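Local coordinates for peptide amidase (Stenotrophomonas maltophilia, PDB 1M22), which probably hydrolyses amide bonds as a peptide amidase of the amidase signature family, at residues E329-L334 with E373-A378; D350-N355 with F366-L371; A412-T417 with L461-T466; P445-P450 with E475-Y480. All blocks are in the same frame, centred on the assembly; numbering follows the deposited sequence.

Interaction 1. Residues E329-L334 with E373-A378; sequences EFKAGL and EADATA
Lys-331, on helix 319-340, packs across the C-terminal part of helix 369-375 and bonds to a backbone carbonyl there, in a helix-to-helix contact of the amidase chain. With CG anti to the backbone N (chi1 -179°) and every later torsion also near 180°, the lysine is fully stretched, and Lys-331 NZ donates to Asp-375 O at 2.8 Å, tilted 30° from the carbonyl plane. Lys-331 NZ also forms a long salt bridge with Asp-375 OD1, 3.9 Å, so backbone and side chain of one residue share the ammonium group. A water accepts from Lys-331 NZ and donates to Ala-378 O, extending the grip to the loop.

The apolar contact is made by Phe-330. Ala-374 CB sits at the edge of the Phe-330 ring, in its plane, 3.7 Å from CD2, while another aromatic ring, that of Phe-136, also meets Phe-330.

The methylenes of Lys-331 run past a carbonyl oxygen, with Lys-331 CD 3.4 Å from Ala-374 O. That oxygen is already used twice within its own segment: Thr-377 N donates to it, and Thr-377 OG1 donates to Ala-374 O at 2.7 Å, in the carbonyl plane.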
# COMPACT_ATOMS: atom_id res chain seq x y z
N GLU A 329 -8.38 -13.66 -13.22
CA GLU A 329 -7.94 -12.32 -13.57
C GLU A 329 -6.43 -12.18 -13.62
O GLU A 329 -5.90 -11.39 -14.40
CB GLU A 329 -8.56 -11.31 -12.59
CG GLU A 329 -10.08 -11.25 -12.72
CD GLU A 329 -10.72 -10.17 -11.87
OE1 GLU A 329 -9.99 -9.35 -11.27
OE2 GLU A 329 -11.97 -10.13 -11.82
N PHE A 330 -5.71 -12.97 -12.82
CA PHE A 330 -4.26 -12.91 -12.83
C PHE A 330 -3.71 -13.37 -14.19
O PHE A 330 -2.86 -12.70 -14.77
CB PHE A 330 -3.67 -13.79 -11.72
CG PHE A 330 -2.16 -13.86 -11.73
CD1 PHE A 330 -1.39 -12.73 -11.44
CD2 PHE A 330 -1.52 -15.05 -12.05
CE1 PHE A 330 0.00 -12.80 -11.47
CE2 PHE A 330 -0.13 -15.12 -12.09
CZ PHE A 330 0.64 -14.00 -11.79
N LYS A 331 -4.20 -14.49 -14.70
CA LYS A 331 -3.71 -14.96 -15.99
C LYS A 331 -4.04 -13.95 -17.08
O LYS A 331 -3.17 -13.55 -17.85
CB LYS A 331 -4.31 -16.31 -16.36
CG LYS A 331 -3.79 -16.82 -17.70
CD LYS A 331 -4.41 -18.15 -18.10
CE LYS A 331 -3.80 -18.65 -19.40
NZ LYS A 331 -4.35 -19.97 -19.79
N ALA A 332 -5.30 -13.53 -17.14
CA ALA A 332 -5.73 -12.57 -18.15
C ALA A 332 -4.98 -11.25 -18.06
O ALA A 332 -4.46 -10.75 -19.05
CB ALA A 332 -7.23 -12.33 -18.04
N GLY A 333 -4.91 -10.70 -16.85
CA GLY A 333 -4.23 -9.43 -16.65
C GLY A 333 -2.73 -9.46 -16.87
O GLY A 333 -2.18 -8.55 -17.50
N LEU A 334 -2.07 -10.49 -16.35
CA LEU A 334 -0.62 -10.58 -16.51
C LEU A 334 -0.23 -10.71 -17.98
O LEU A 334 0.70 -10.05 -18.44
CB LEU A 334 -0.06 -11.77 -15.72
CG LEU A 334 1.47 -11.87 -15.77
CD1 LEU A 334 2.08 -10.66 -15.06
CD2 LEU A 334 1.92 -13.16 -15.10
N GLU A 373 -1.86 -22.93 -11.08
CA GLU A 373 -3.31 -23.00 -11.06
C GLU A 373 -3.93 -21.93 -11.95
O GLU A 373 -4.90 -22.19 -12.66
CB GLU A 373 -3.84 -22.87 -9.63
CG GLU A 373 -5.37 -22.89 -9.56
CD GLU A 373 -5.90 -23.27 -8.19
OE1 GLU A 373 -5.29 -22.89 -7.18
OE2 GLU A 373 -6.95 -23.96 -8.14
N ALA A 374 -3.38 -20.72 -11.91
CA ALA A 374 -3.90 -19.64 -12.73
C ALA A 374 -3.77 -19.93 -14.23
O ALA A 374 -4.66 -19.62 -15.01
CB ALA A 374 -3.18 -18.33 -12.39
N ASP A 375 -2.66 -20.55 -14.62
CA ASP A 375 -2.44 -20.85 -16.03
C ASP A 375 -3.47 -21.83 -16.60
O ASP A 375 -3.72 -21.83 -17.81
CB ASP A 375 -1.03 -21.40 -16.25
CG ASP A 375 -0.64 -21.41 -17.71
OD1 ASP A 375 -0.77 -20.35 -18.36
OD2 ASP A 375 -0.19 -22.46 -18.21
N ALA A 376 -4.06 -22.64 -15.73
CA ALA A 376 -5.04 -23.63 -16.16
C ALA A 376 -6.47 -23.10 -16.24
O ALA A 376 -7.38 -23.85 -16.60
CB ALA A 376 -4.98 -24.84 -15.24
N THR A 377 -6.68 -21.83 -15.89
CA THR A 377 -8.03 -21.27 -15.96
C THR A 377 -8.44 -21.08 -17.42
O THR A 377 -7.62 -20.71 -18.26
CB THR A 377 -8.14 -19.93 -15.19
OG1 THR A 377 -7.19 -18.99 -15.71
CG2 THR A 377 -7.87 -20.16 -13.71
N ALA A 378 -9.71 -21.32 -17.71
CA ALA A 378 -10.24 -21.21 -19.06
C ALA A 378 -10.20 -19.81 -19.65
O ALA A 378 -9.63 -19.58 -20.72
CB ALA A 378 -11.66 -21.75 -19.10
O HOH W 1 -6.95 -18.51 -20.64

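Interaction 2. Residues D350-N355 with F366-L371; sequences DLIAFN and FGQELL
Gln-368 and Asn-355 join their amides between helix 348-357 and the start of helix 369-375, where Gln-368 holds the N-cap position. Asn-355 ND2 donates to Gln-368 OE1 at 2.9 Å in a nearly straight bond, 167° at the hydrogen. The acceptor lies in the asparagine amide plane, the donor stands above the carbonyl plane of the glutamine, and the two amides are turned 51° against each other. The other end of the glutamine amide is held too: Gln-368 NE2 donates to Ile-352 O at 3.2 Å. Chi1 of 62° sets Gln-368 CG between its backbone N and carbonyl carbon, and from there the extended chain carries the amide to the turn of helix occupied by Ile-352 and Asn-355.

Beneath this pair the packing is apolar and close. Leu-371 CD1 lies 3.7 Å from Leu-351 CD2, the two side chains crossing at about a right angle, and Leu-371 CD1 also approaches Asn-355 ND2 at 3.6 Å. Leu-351, Asn-355, Gln-368 and Leu-371 are all buried. Ile-352, by contrast, is partly exposed and marks the side more open to solvent: its side chain slides past Leu-371 in the opposite direction, Ile-352 CG1 3.9 Å from Leu-371 CB, and CD1 ends against Leu-371 O.

Placing both ends of the glutamine amide in hydrogen bonds fixes which end is oxygen and which nitrogen and restrains its rotation. Gln-368 OE1 and NE2 and Asn-355 ND2 thus have partners within the contact, and the N-cap residue of one helix is tied by its side chain to the other helix.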
# COMPACT_ATOMS: atom_id res chain seq x y z
N ASP A 350 5.36 -19.08 -19.94
CA ASP A 350 6.77 -18.72 -20.06
C ASP A 350 7.37 -18.46 -18.68
O ASP A 350 8.52 -18.82 -18.42
CB ASP A 350 6.97 -17.46 -20.91
CG ASP A 350 6.55 -17.65 -22.35
OD1 ASP A 350 6.71 -18.77 -22.88
OD2 ASP A 350 6.09 -16.66 -22.96
N LEU A 351 6.60 -17.81 -17.81
CA LEU A 351 7.07 -17.51 -16.46
C LEU A 351 7.27 -18.80 -15.67
O LEU A 351 8.28 -18.97 -14.98
CB LEU A 351 6.08 -16.59 -15.74
CG LEU A 351 6.37 -16.30 -14.27
CD1 LEU A 351 7.75 -15.68 -14.11
CD2 LEU A 351 5.30 -15.37 -13.72
N ILE A 352 6.29 -19.69 -15.76
CA ILE A 352 6.36 -20.97 -15.06
C ILE A 352 7.59 -21.74 -15.52
O ILE A 352 8.30 -22.33 -14.72
CB ILE A 352 5.08 -21.80 -15.31
CG1 ILE A 352 3.89 -21.11 -14.62
CG2 ILE A 352 5.26 -23.22 -14.80
CD1 ILE A 352 2.54 -21.70 -14.98
N ALA A 353 7.84 -21.72 -16.83
CA ALA A 353 8.99 -22.41 -17.40
C ALA A 353 10.29 -21.76 -16.93
O ALA A 353 11.27 -22.45 -16.64
CB ALA A 353 8.91 -22.39 -18.92
N PHE A 354 10.29 -20.43 -16.84
CA PHE A 354 11.48 -19.72 -16.40
C PHE A 354 11.86 -20.10 -14.98
O PHE A 354 13.03 -20.39 -14.70
CB PHE A 354 11.27 -18.20 -16.49
CG PHE A 354 12.41 -17.40 -15.92
CD1 PHE A 354 12.52 -17.18 -14.55
CD2 PHE A 354 13.40 -16.88 -16.75
CE1 PHE A 354 13.59 -16.46 -14.02
CE2 PHE A 354 14.47 -16.16 -16.23
CZ PHE A 354 14.57 -15.95 -14.86
N ASN A 355 10.89 -20.11 -14.08
CA ASN A 355 11.17 -20.46 -12.70
C ASN A 355 11.69 -21.88 -12.57
O ASN A 355 12.54 -22.16 -11.73
CB ASN A 355 9.92 -20.27 -11.82
CG ASN A 355 9.54 -18.81 -11.66
OD1 ASN A 355 10.40 -17.93 -11.67
ND2 ASN A 355 8.25 -18.55 -11.50
N PHE A 366 9.94 -21.77 -1.59
CA PHE A 366 8.58 -22.25 -1.81
C PHE A 366 8.32 -22.36 -3.31
O PHE A 366 9.14 -21.91 -4.11
CB PHE A 366 7.54 -21.35 -1.13
CG PHE A 366 7.61 -19.90 -1.53
CD1 PHE A 366 8.55 -19.05 -0.96
CD2 PHE A 366 6.73 -19.39 -2.47
CE1 PHE A 366 8.61 -17.71 -1.32
CE2 PHE A 366 6.78 -18.05 -2.84
CZ PHE A 366 7.72 -17.20 -2.26
N GLY A 367 7.19 -22.95 -3.68
CA GLY A 367 6.89 -23.14 -5.09
C GLY A 367 6.19 -22.05 -5.86
O GLY A 367 6.26 -20.86 -5.51
N GLN A 368 5.51 -22.45 -6.93
CA GLN A 368 4.78 -21.52 -7.79
C GLN A 368 3.40 -22.09 -8.12
O GLN A 368 2.92 -21.97 -9.25
CB GLN A 368 5.57 -21.24 -9.07
CG GLN A 368 5.84 -22.45 -9.96
CD GLN A 368 6.65 -22.10 -11.19
OE1 GLN A 368 6.67 -20.95 -11.62
NE2 GLN A 368 7.31 -23.09 -11.77
N GLU A 369 2.77 -22.68 -7.12
CA GLU A 369 1.45 -23.29 -7.26
C GLU A 369 0.34 -22.37 -7.76
O GLU A 369 -0.55 -22.80 -8.49
CB GLU A 369 1.01 -23.93 -5.94
CG GLU A 369 1.97 -25.01 -5.44
CD GLU A 369 2.99 -24.50 -4.43
OE1 GLU A 369 3.32 -23.30 -4.45
OE2 GLU A 369 3.47 -25.31 -3.62
N LEU A 370 0.38 -21.10 -7.37
CA LEU A 370 -0.65 -20.17 -7.81
C LEU A 370 -0.48 -19.85 -9.30
O LEU A 370 -1.48 -19.70 -10.01
CB LEU A 370 -0.62 -18.89 -6.97
CG LEU A 370 -1.03 -19.10 -5.51
CD1 LEU A 370 -0.88 -17.79 -4.74
CD2 LEU A 370 -2.47 -19.60 -5.43
N LEU A 371 0.76 -19.75 -9.76
CA LEU A 371 1.00 -19.50 -11.18
C LEU A 371 0.46 -20.68 -11.98
O LEU A 371 -0.20 -20.50 -12.99
CB LEU A 371 2.50 -19.35 -11.47
CG LEU A 371 3.29 -18.25 -10.75
CD1 LEU A 371 4.68 -18.17 -11.37
CD2 LEU A 371 2.57 -16.91 -10.89

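Interaction 3. Residues A412-T417 with L461-T466; sequences ALVAPT and LLFMGT
Ala-412 meets the end of strand 457-464 through its CA, 3.3 Å from Met-464 O in a CA-H...O contact. At Leu-413 the regular ladder begins: its N donates to Met-464 O and its O accepts from Met-464 N, both at 2.9 Å and both in the carbonyl plane, making an antiparallel hydrogen-bonded pair. Val-414 and Phe-463 follow as a non-hydrogen-bonded pair whose side chains lie side by side on one face of the sheet. Chi1 of -58° sets Val-414 CG1 anti to the carbonyl carbon, over the face of the Phe-463 ring, in a CH-pi contact 4.1 Å from the centroid. Ala-415 forms the next hydrogen-bonded pair, receiving a short bond from Leu-462 N to its O, 2.7 Å, and giving a longer one from N to Leu-462 O, 3.2 Å. Pro-416 pairs with Leu-461, but their side chains diverge. Beyond the strand, Thr-417 OG1 rests 3.4 Å from Leu-462 CB and bonds to Thr-448 OG1. The side chain of Thr-417 is about 11 Å from that of the nucleophile Ser-189. This antiparallel pair, with strand 275-279 parallel on the other edge of 412-416, belongs to the mixed eleven-stranded sheet of the amidase signature fold.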
# COMPACT_ATOMS: atom_id res chain seq x y z
N ALA A 412 -18.27 4.70 9.19
CA ALA A 412 -17.13 3.83 8.97
C ALA A 412 -17.14 2.66 9.94
O ALA A 412 -17.85 2.67 10.95
CB ALA A 412 -15.83 4.61 9.12
N LEU A 413 -16.34 1.66 9.61
CA LEU A 413 -16.17 0.48 10.44
C LEU A 413 -14.70 0.51 10.84
O LEU A 413 -13.85 0.88 10.04
CB LEU A 413 -16.45 -0.79 9.64
CG LEU A 413 -17.84 -0.87 9.00
CD1 LEU A 413 -17.95 -2.12 8.14
CD2 LEU A 413 -18.90 -0.87 10.08
N VAL A 414 -14.42 0.15 12.09
CA VAL A 414 -13.04 0.13 12.55
C VAL A 414 -12.73 -1.17 13.27
O VAL A 414 -13.62 -1.87 13.75
CB VAL A 414 -12.71 1.31 13.50
CG1 VAL A 414 -12.98 2.63 12.80
CG2 VAL A 414 -13.52 1.19 14.78
N ALA A 415 -11.44 -1.50 13.32
CA ALA A 415 -10.99 -2.72 13.97
C ALA A 415 -9.47 -2.73 13.95
O ALA A 415 -8.85 -1.94 13.25
CB ALA A 415 -11.50 -3.94 13.20
N PRO A 416 -8.86 -3.61 14.75
CA PRO A 416 -7.39 -3.65 14.72
C PRO A 416 -7.12 -4.15 13.30
O PRO A 416 -7.87 -4.97 12.78
CB PRO A 416 -7.05 -4.71 15.76
CG PRO A 416 -8.21 -4.67 16.71
CD PRO A 416 -9.39 -4.52 15.79
N THR A 417 -6.06 -3.66 12.66
CA THR A 417 -5.76 -4.08 11.30
C THR A 417 -5.35 -5.54 11.21
O THR A 417 -5.85 -6.30 10.37
CB THR A 417 -4.66 -3.19 10.70
OG1 THR A 417 -5.05 -1.82 10.82
CG2 THR A 417 -4.42 -3.53 9.23
N LEU A 461 -4.87 0.73 13.66
CA LEU A 461 -6.33 0.84 13.72
C LEU A 461 -6.81 1.01 12.28
O LEU A 461 -6.42 1.95 11.58
CB LEU A 461 -6.75 2.05 14.55
CG LEU A 461 -8.25 2.28 14.68
CD1 LEU A 461 -8.89 1.12 15.43
CD2 LEU A 461 -8.51 3.60 15.40
N LEU A 462 -7.66 0.08 11.85
CA LEU A 462 -8.19 0.08 10.49
C LEU A 462 -9.53 0.79 10.38
O LEU A 462 -10.41 0.61 11.22
CB LEU A 462 -8.37 -1.36 10.02
CG LEU A 462 -8.94 -1.56 8.61
CD1 LEU A 462 -7.88 -1.24 7.58
CD2 LEU A 462 -9.41 -3.00 8.47
N PHE A 463 -9.66 1.61 9.34
CA PHE A 463 -10.91 2.32 9.03
C PHE A 463 -11.37 1.84 7.66
O PHE A 463 -10.57 1.78 6.72
CB PHE A 463 -10.71 3.84 8.94
CG PHE A 463 -10.39 4.52 10.24
CD1 PHE A 463 -9.13 4.42 10.81
CD2 PHE A 463 -11.35 5.30 10.88
CE1 PHE A 463 -8.82 5.08 11.99
CE2 PHE A 463 -11.05 5.97 12.07
CZ PHE A 463 -9.78 5.86 12.62
N MET A 464 -12.64 1.48 7.53
CA MET A 464 -13.20 1.05 6.25
C MET A 464 -14.50 1.80 6.00
O MET A 464 -15.27 2.06 6.93
CB MET A 464 -13.48 -0.46 6.23
CG MET A 464 -12.24 -1.35 6.32
SD MET A 464 -12.60 -3.10 6.00
CE MET A 464 -13.57 -3.51 7.45
N GLY A 465 -14.74 2.15 4.74
CA GLY A 465 -15.96 2.86 4.39
C GLY A 465 -16.51 2.37 3.06
O GLY A 465 -15.94 1.47 2.45
N THR A 466 -17.62 2.95 2.62
CA THR A 466 -18.20 2.54 1.35
C THR A 466 -17.45 3.20 0.20
O THR A 466 -16.57 4.04 0.41
CB THR A 466 -19.71 2.89 1.28
OG1 THR A 466 -20.30 2.23 0.16
CG2 THR A 466 -19.91 4.39 1.15

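Interaction 4. Residues P445-P450 with E475-Y480; sequences PSLTVP and EMAYAY
Ala-477 sends its CB into the fork of Leu-447, which meets it with both terminal methyls: CD1 and CD2 of Leu-447 each lie 3.8 Å from Ala-477 CB. Val-449 CG2 approaches Ala-477 CB, also at 3.8 Å, so a single small methyl on helix 470-484 takes up contacts from two residues of strand 446-454. Leu-447 and Val-449 are two positions apart on the strand, and both direct their side chains at the helix, while Thr-448 between them faces the other way, toward helix 191-196.

One turn further along the helix, Tyr-480 meets the strand with the edge of its ring rather than a face. Val-449 CG1 stands near the ring plane, 4.0 Å from Tyr-480 CD2, and the two side chains slide past each other in opposite directions. Chi1 of -178° places CG1 of the valine anti to its backbone N, so that CG1 points to the tyrosine edge and CG2 to Ala-477. Pro-450 O also lies at the ring edge, 3.9 Å from Tyr-480 CE2. The ring touches Leu-461 and Phe-463 of the adjacent strand 457-464 as well.

Strand and helix segments run almost parallel, 4° apart, with their axes 9.4 Å from each other. This is a helix packed lengthwise on the sheet, as expected for the alpha/beta/alpha amidase fold, in which helices cover the central sheet above and below.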
# COMPACT_ATOMS: atom_id res chain seq x y z
N PRO A 445 -12.68 1.70 0.02
CA PRO A 445 -11.51 2.26 0.70
C PRO A 445 -11.26 1.80 2.13
O PRO A 445 -12.19 1.56 2.90
CB PRO A 445 -11.76 3.77 0.62
CG PRO A 445 -13.26 3.84 0.78
CD PRO A 445 -13.74 2.71 -0.12
N SER A 446 -9.98 1.67 2.47
CA SER A 446 -9.56 1.28 3.80
C SER A 446 -8.32 2.09 4.14
O SER A 446 -7.58 2.50 3.24
CB SER A 446 -9.28 -0.23 3.88
OG SER A 446 -8.25 -0.62 3.01
N LEU A 447 -8.10 2.33 5.42
CA LEU A 447 -6.98 3.16 5.86
C LEU A 447 -6.56 2.75 7.26
O LEU A 447 -7.39 2.68 8.16
CB LEU A 447 -7.45 4.62 5.86
CG LEU A 447 -6.52 5.83 6.00
CD1 LEU A 447 -7.33 7.11 5.82
CD2 LEU A 447 -5.84 5.82 7.35
N THR A 448 -5.27 2.45 7.44
CA THR A 448 -4.78 2.07 8.76
C THR A 448 -3.91 3.18 9.34
O THR A 448 -3.13 3.81 8.63
CB THR A 448 -3.98 0.74 8.70
OG1 THR A 448 -3.57 0.37 10.03
CG2 THR A 448 -2.76 0.87 7.81
N VAL A 449 -4.09 3.43 10.64
CA VAL A 449 -3.34 4.44 11.37
C VAL A 449 -2.71 3.79 12.61
O VAL A 449 -3.36 3.01 13.30
CB VAL A 449 -4.26 5.59 11.87
CG1 VAL A 449 -3.44 6.65 12.60
CG2 VAL A 449 -5.01 6.20 10.70
N PRO A 450 -1.44 4.10 12.90
CA PRO A 450 -0.79 3.51 14.07
C PRO A 450 -1.58 3.77 15.35
O PRO A 450 -2.03 4.90 15.59
CB PRO A 450 0.56 4.21 14.09
CG PRO A 450 0.85 4.41 12.64
CD PRO A 450 -0.48 4.90 12.11
N GLU A 475 -10.78 12.40 7.11
CA GLU A 475 -11.16 13.31 8.20
C GLU A 475 -11.15 12.57 9.53
O GLU A 475 -10.62 13.06 10.53
CB GLU A 475 -12.58 13.86 8.01
CG GLU A 475 -12.88 14.60 6.73
CD GLU A 475 -14.29 15.16 6.73
OE1 GLU A 475 -15.23 14.42 7.12
OE2 GLU A 475 -14.47 16.33 6.34
N MET A 476 -11.76 11.39 9.54
CA MET A 476 -11.85 10.59 10.76
C MET A 476 -10.50 10.07 11.23
O MET A 476 -10.16 10.14 12.41
CB MET A 476 -12.84 9.45 10.54
CG MET A 476 -14.26 9.95 10.33
SD MET A 476 -15.50 8.67 10.05
CE MET A 476 -15.65 8.01 11.61
N ALA A 477 -9.71 9.55 10.29
CA ALA A 477 -8.39 9.01 10.60
C ALA A 477 -7.47 10.12 11.11
O ALA A 477 -6.70 9.92 12.05
CB ALA A 477 -7.80 8.34 9.37
N TYR A 478 -7.53 11.29 10.48
CA TYR A 478 -6.70 12.41 10.89
C TYR A 478 -7.07 12.86 12.30
O TYR A 478 -6.20 13.09 13.14
CB TYR A 478 -6.87 13.58 9.92
CG TYR A 478 -6.03 14.78 10.26
CD1 TYR A 478 -4.66 14.79 10.04
CD2 TYR A 478 -6.62 15.92 10.82
CE1 TYR A 478 -3.88 15.91 10.36
CE2 TYR A 478 -5.85 17.04 11.14
CZ TYR A 478 -4.48 17.03 10.91
OH TYR A 478 -3.71 18.13 11.22
N ALA A 479 -8.37 12.99 12.56
CA ALA A 479 -8.83 13.41 13.88
C ALA A 479 -8.36 12.44 14.96
O ALA A 479 -7.97 12.85 16.05
CB ALA A 479 -10.35 13.51 13.89
N TYR A 480 -8.40 11.15 14.65
CA TYR A 480 -7.95 10.14 15.60
C TYR A 480 -6.44 10.26 15.82
O TYR A 480 -5.95 10.26 16.95
CB TYR A 480 -8.26 8.73 15.09
CG TYR A 480 -7.53 7.65 15.86
CD1 TYR A 480 -7.93 7.30 17.15
CD2 TYR A 480 -6.38 7.06 15.34
CE1 TYR A 480 -7.20 6.38 17.90
CE2 TYR A 480 -5.64 6.15 16.09
CZ TYR A 480 -6.05 5.82 17.36
OH TYR A 480 -5.29 4.94 18.11

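The four contacts form two pairs. Interactions 1 and 2, with centres 12 Å apart, share helix 369-375 and touch directly, Phe-330 CE2 lying 3.5 Å from Leu-371 CD2; along the chain, interaction 2 falls wholly between the segments of interaction 1. Together they bind helices 319-340, 348-357 and 369-375 into one helical region. Interactions 3 and 4, with centres 8 Å apart, alternate along the chain and meet at the central sheet, where strands 446-454 and 457-464 are neighbours. The two pairs are separate, interactions 1 and 3 having centres 31 Å apart. Of the four, the helical pair precedes the sheet pair along the chain.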